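Local coordinates for 5'-tyrosyl-DNA phosphodiesterase (Caenorhabditis elegans, PDB 4FVA), which belongs to the endonuclease/exonuclease/phosphatase family of the DNase I-like clan and carries a bound magnesium ion, at residues 81-95 with 108-122. Numbering follows the deposited sequence.
Sequences TAILVSKMFDVEKHD and LQILEGSIGGLKVFL. With EDO (1,2-ethanediol), chain H.
A classic beta bulge marks the edge of one sheet where Glu92 and Lys93 both face Glu112: the carbonyl oxygen of Glu112 accepts from Glu92 N at 2.7 Å and, more loosely, from Lys93 N at 3.2 Å. Beyond it the antiparallel pairing resumes, Asp95 and Ile110 exchanging two backbone bonds. On the face carrying Lys93 and Glu112, the extended Glu112 chain sets OE1 3.4 Å from Lys93 NZ, a weak salt bridge that a water also spans, while OE2 takes the closer Lys119 NZ through its anti lone pair. The other face turns inward, as befits the two-sheet sandwich of DNase I-like proteins, and strand 81-86 of the second sheet packs over it. Aliphatic residues suit this interior: Val85 CG1 lies 3.5 Å from Leu122 CD1 and meets Leu111 CD2 tip to tip. Phe89, its CG anti to the backbone N (chi1 -165°), places its ring with Val85 CG1 over one face and Ser114 N over the opposite face, both toward the rim; CE1 lies 3.6 Å from Gly113 CA, and the glycine, having no side chain, lets the ring and Asp90 O come this close. Buried Gln109 bridges the sheets: OE1 accepts from Thr81 OG1 at 2.8 Å, and NE2 donates to His94 NE2 (3.0 Å) and to Tyr71 O.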
# COMPACT_ATOMS: atom_id res chain seq x y z
N THR A 81 -9.98 1.19 1.57
CA THR A 81 -8.64 1.63 1.19
C THR A 81 -8.68 3.00 0.54
O THR A 81 -9.75 3.52 0.23
CB THR A 81 -7.95 0.62 0.26
OG1 THR A 81 -8.69 0.51 -0.96
CG2 THR A 81 -7.89 -0.75 0.93
N ALA A 82 -7.51 3.60 0.33
CA ALA A 82 -7.45 4.88 -0.36
C ALA A 82 -6.20 4.93 -1.23
O ALA A 82 -5.17 4.32 -0.91
CB ALA A 82 -7.46 6.04 0.64
N ILE A 83 -6.30 5.67 -2.33
CA ILE A 83 -5.13 5.99 -3.14
C ILE A 83 -5.07 7.50 -3.24
O ILE A 83 -6.06 8.14 -3.63
CB ILE A 83 -5.23 5.36 -4.56
CG1 ILE A 83 -5.38 3.83 -4.45
CG2 ILE A 83 -4.00 5.74 -5.42
CD1 ILE A 83 -5.52 3.14 -5.80
N LEU A 84 -3.93 8.08 -2.85
CA LEU A 84 -3.74 9.52 -2.95
C LEU A 84 -2.66 9.78 -3.99
O LEU A 84 -1.59 9.15 -3.94
CB LEU A 84 -3.33 10.14 -1.61
CG LEU A 84 -4.33 10.12 -0.45
CD1 LEU A 84 -4.48 8.71 0.16
CD2 LEU A 84 -3.93 11.13 0.62
N VAL A 85 -2.93 10.71 -4.90
CA VAL A 85 -1.98 11.07 -5.93
C VAL A 85 -1.77 12.58 -6.03
O VAL A 85 -2.64 13.37 -5.66
CB VAL A 85 -2.39 10.54 -7.32
CG1 VAL A 85 -2.43 8.99 -7.34
CG2 VAL A 85 -3.74 11.14 -7.72
N SER A 86 -0.60 12.96 -6.53
CA SER A 86 -0.32 14.35 -6.85
C SER A 86 -1.47 14.97 -7.65
O SER A 86 -2.16 14.27 -8.40
CB SER A 86 0.96 14.42 -7.67
OG SER A 86 1.10 15.71 -8.23
N LYS A 87 -1.70 16.26 -7.47
CA LYS A 87 -2.75 16.94 -8.24
C LYS A 87 -2.40 16.98 -9.72
O LYS A 87 -3.26 17.26 -10.56
CB LYS A 87 -3.02 18.35 -7.70
CG LYS A 87 -3.80 18.32 -6.41
CD LYS A 87 -3.64 19.59 -5.63
CE LYS A 87 -4.64 19.61 -4.48
NZ LYS A 87 -5.99 19.26 -4.97
N MET A 88 -1.14 16.69 -10.03
CA MET A 88 -0.68 16.61 -11.42
C MET A 88 -1.02 15.28 -12.08
O MET A 88 -0.88 15.12 -13.30
CB MET A 88 0.82 16.88 -11.51
CG MET A 88 1.18 18.34 -11.75
SD MET A 88 2.98 18.56 -11.80
CE MET A 88 3.55 16.88 -12.04
N PHE A 89 -1.43 14.30 -11.28
CA PHE A 89 -1.85 13.01 -11.81
C PHE A 89 -3.19 13.20 -12.51
O PHE A 89 -4.17 13.63 -11.91
CB PHE A 89 -1.95 12.01 -10.65
CG PHE A 89 -2.02 10.57 -11.07
CD1 PHE A 89 -3.21 10.00 -11.48
CD2 PHE A 89 -0.88 9.78 -11.05
CE1 PHE A 89 -3.29 8.66 -11.84
CE2 PHE A 89 -0.94 8.43 -11.43
CZ PHE A 89 -2.14 7.87 -11.82
N ASP A 90 -3.23 12.89 -13.80
CA ASP A 90 -4.45 13.01 -14.59
C ASP A 90 -5.19 11.68 -14.54
O ASP A 90 -4.75 10.70 -15.14
CB ASP A 90 -4.11 13.42 -16.03
CG ASP A 90 -5.35 13.74 -16.87
OD1 ASP A 90 -6.40 14.14 -16.31
OD2 ASP A 90 -5.26 13.61 -18.11
N VAL A 91 -6.32 11.65 -13.82
CA VAL A 91 -7.05 10.41 -13.61
C VAL A 91 -7.92 10.09 -14.83
O VAL A 91 -8.64 10.96 -15.33
CB VAL A 91 -7.94 10.44 -12.34
CG1 VAL A 91 -8.79 9.16 -12.21
CG2 VAL A 91 -7.10 10.68 -11.06
N GLU A 92 -7.82 8.86 -15.32
CA GLU A 92 -8.65 8.40 -16.44
C GLU A 92 -9.79 7.48 -15.94
O GLU A 92 -10.92 7.59 -16.40
CB GLU A 92 -7.81 7.68 -17.49
CG GLU A 92 -8.61 7.23 -18.71
CD GLU A 92 -9.05 8.40 -19.60
OE1 GLU A 92 -8.23 9.33 -19.81
OE2 GLU A 92 -10.20 8.38 -20.08
N LYS A 93 -9.47 6.60 -15.00
CA LYS A 93 -10.46 5.66 -14.44
C LYS A 93 -10.21 5.38 -12.97
O LYS A 93 -9.06 5.30 -12.53
CB LYS A 93 -10.41 4.30 -15.15
CG LYS A 93 -10.86 4.24 -16.60
CD LYS A 93 -10.96 2.76 -17.01
CE LYS A 93 -11.19 2.60 -18.49
NZ LYS A 93 -10.01 3.05 -19.28
N HIS A 94 -11.28 5.20 -12.20
CA HIS A 94 -11.15 4.70 -10.85
C HIS A 94 -12.08 3.51 -10.75
O HIS A 94 -13.29 3.70 -10.76
CB HIS A 94 -11.51 5.75 -9.80
CG HIS A 94 -11.37 5.27 -8.39
ND1 HIS A 94 -12.19 5.72 -7.37
CD2 HIS A 94 -10.53 4.37 -7.83
CE1 HIS A 94 -11.84 5.13 -6.24
NE2 HIS A 94 -10.83 4.31 -6.48
N ASP A 95 -11.52 2.31 -10.60
CA ASP A 95 -12.34 1.10 -10.58
C ASP A 95 -12.11 0.37 -9.27
O ASP A 95 -10.98 0.22 -8.83
CB ASP A 95 -11.94 0.19 -11.73
CG ASP A 95 -12.29 0.79 -13.11
OD1 ASP A 95 -13.06 1.76 -13.17
OD2 ASP A 95 -11.75 0.30 -14.12
N LEU A 108 -10.00 -4.81 -5.01
CA LEU A 108 -8.82 -4.37 -5.74
C LEU A 108 -9.18 -3.00 -6.25
O LEU A 108 -10.07 -2.86 -7.11
CB LEU A 108 -8.49 -5.32 -6.89
CG LEU A 108 -7.28 -4.97 -7.75
CD1 LEU A 108 -6.06 -4.83 -6.87
CD2 LEU A 108 -7.06 -6.09 -8.78
N GLN A 109 -8.51 -1.99 -5.71
CA GLN A 109 -8.78 -0.59 -6.07
C GLN A 109 -7.80 -0.18 -7.15
O GLN A 109 -6.59 -0.22 -6.94
CB GLN A 109 -8.64 0.32 -4.85
CG GLN A 109 -8.92 1.81 -5.13
CD GLN A 109 -8.71 2.68 -3.91
OE1 GLN A 109 -7.98 2.29 -2.99
NE2 GLN A 109 -9.35 3.85 -3.89
N ILE A 110 -8.32 0.23 -8.31
CA ILE A 110 -7.46 0.54 -9.45
C ILE A 110 -7.63 1.97 -9.88
O ILE A 110 -8.75 2.40 -10.19
CB ILE A 110 -7.74 -0.40 -10.66
CG1 ILE A 110 -7.50 -1.85 -10.26
CG2 ILE A 110 -6.81 -0.09 -11.83
CD1 ILE A 110 -7.95 -2.87 -11.34
N LEU A 111 -6.54 2.74 -9.85
CA LEU A 111 -6.59 4.10 -10.38
C LEU A 111 -5.65 4.15 -11.57
O LEU A 111 -4.46 3.86 -11.45
CB LEU A 111 -6.18 5.13 -9.32
CG LEU A 111 -6.49 6.61 -9.61
CD1 LEU A 111 -8.00 6.88 -9.47
CD2 LEU A 111 -5.69 7.56 -8.70
N GLU A 112 -6.22 4.51 -12.72
CA GLU A 112 -5.48 4.60 -13.97
C GLU A 112 -5.39 6.06 -14.37
O GLU A 112 -6.38 6.80 -14.29
CB GLU A 112 -6.23 3.82 -15.07
CG GLU A 112 -5.64 3.98 -16.46
CD GLU A 112 -6.53 3.39 -17.55
OE1 GLU A 112 -7.38 2.53 -17.25
OE2 GLU A 112 -6.40 3.84 -18.71
N GLY A 113 -4.20 6.49 -14.79
CA GLY A 113 -4.04 7.86 -15.23
C GLY A 113 -2.69 8.05 -15.85
O GLY A 113 -2.11 7.11 -16.40
N SER A 114 -2.18 9.26 -15.79
CA SER A 114 -0.83 9.52 -16.26
C SER A 114 -0.25 10.71 -15.51
O SER A 114 -0.99 11.58 -15.03
CB SER A 114 -0.80 9.75 -17.77
OG SER A 114 -1.44 10.96 -18.10
N ILE A 115 1.07 10.72 -15.38
CA ILE A 115 1.76 11.88 -14.83
C ILE A 115 2.79 12.22 -15.87
O ILE A 115 3.63 11.38 -16.21
CB ILE A 115 2.44 11.64 -13.47
CG1 ILE A 115 2.24 10.21 -13.00
CG2 ILE A 115 1.95 12.67 -12.42
CD1 ILE A 115 3.15 9.82 -11.85
N GLY A 116 2.70 13.44 -16.39
CA GLY A 116 3.47 13.83 -17.55
C GLY A 116 2.93 13.02 -18.71
O GLY A 116 1.71 12.96 -18.93
N GLY A 117 3.83 12.40 -19.47
CA GLY A 117 3.42 11.60 -20.60
C GLY A 117 3.35 10.12 -20.27
O GLY A 117 3.08 9.29 -21.14
N LEU A 118 3.57 9.78 -19.00
CA LEU A 118 3.68 8.38 -18.66
C LEU A 118 2.39 7.79 -18.12
O LEU A 118 1.80 8.29 -17.16
CB LEU A 118 4.83 8.19 -17.67
CG LEU A 118 5.23 6.76 -17.39
CD1 LEU A 118 5.27 6.03 -18.71
CD2 LEU A 118 6.61 6.76 -16.76
N LYS A 119 1.92 6.73 -18.78
CA LYS A 119 0.73 6.01 -18.36
C LYS A 119 1.05 5.29 -17.06
O LYS A 119 2.10 4.67 -16.94
CB LYS A 119 0.31 5.01 -19.43
CG LYS A 119 -1.05 4.39 -19.21
CD LYS A 119 -2.16 5.37 -19.59
CE LYS A 119 -3.54 4.72 -19.50
NZ LYS A 119 -4.61 5.65 -19.97
N VAL A 120 0.15 5.40 -16.08
CA VAL A 120 0.37 4.78 -14.77
C VAL A 120 -0.87 4.05 -14.30
O VAL A 120 -1.96 4.63 -14.31
CB VAL A 120 0.75 5.83 -13.70
CG1 VAL A 120 1.03 5.13 -12.38
CG2 VAL A 120 1.95 6.63 -14.15
N PHE A 121 -0.71 2.79 -13.90
CA PHE A 121 -1.78 2.03 -13.25
C PHE A 121 -1.41 1.80 -11.79
O PHE A 121 -0.30 1.35 -11.48
CB PHE A 121 -2.03 0.69 -13.95
CG PHE A 121 -2.67 0.83 -15.31
CD1 PHE A 121 -1.91 1.14 -16.43
CD2 PHE A 121 -4.05 0.61 -15.47
CE1 PHE A 121 -2.51 1.27 -17.70
CE2 PHE A 121 -4.65 0.72 -16.72
CZ PHE A 121 -3.88 1.05 -17.84
N LEU A 122 -2.35 2.11 -10.89
CA LEU A 122 -2.14 1.95 -9.46
C LEU A 122 -3.16 0.94 -8.97
O LEU A 122 -4.37 1.15 -9.13
CB LEU A 122 -2.35 3.28 -8.73
CG LEU A 122 -1.47 4.44 -9.22
CD1 LEU A 122 -1.72 5.73 -8.43
CD2 LEU A 122 -0.01 4.02 -9.13
C1 EDO H . 2.70 16.10 -2.99
O1 EDO H . 1.67 17.08 -3.12
C2 EDO H . 2.95 15.47 -4.35
O2 EDO H . 2.51 16.36 -5.38
O HOH W 1 -8.03 0.59 -19.09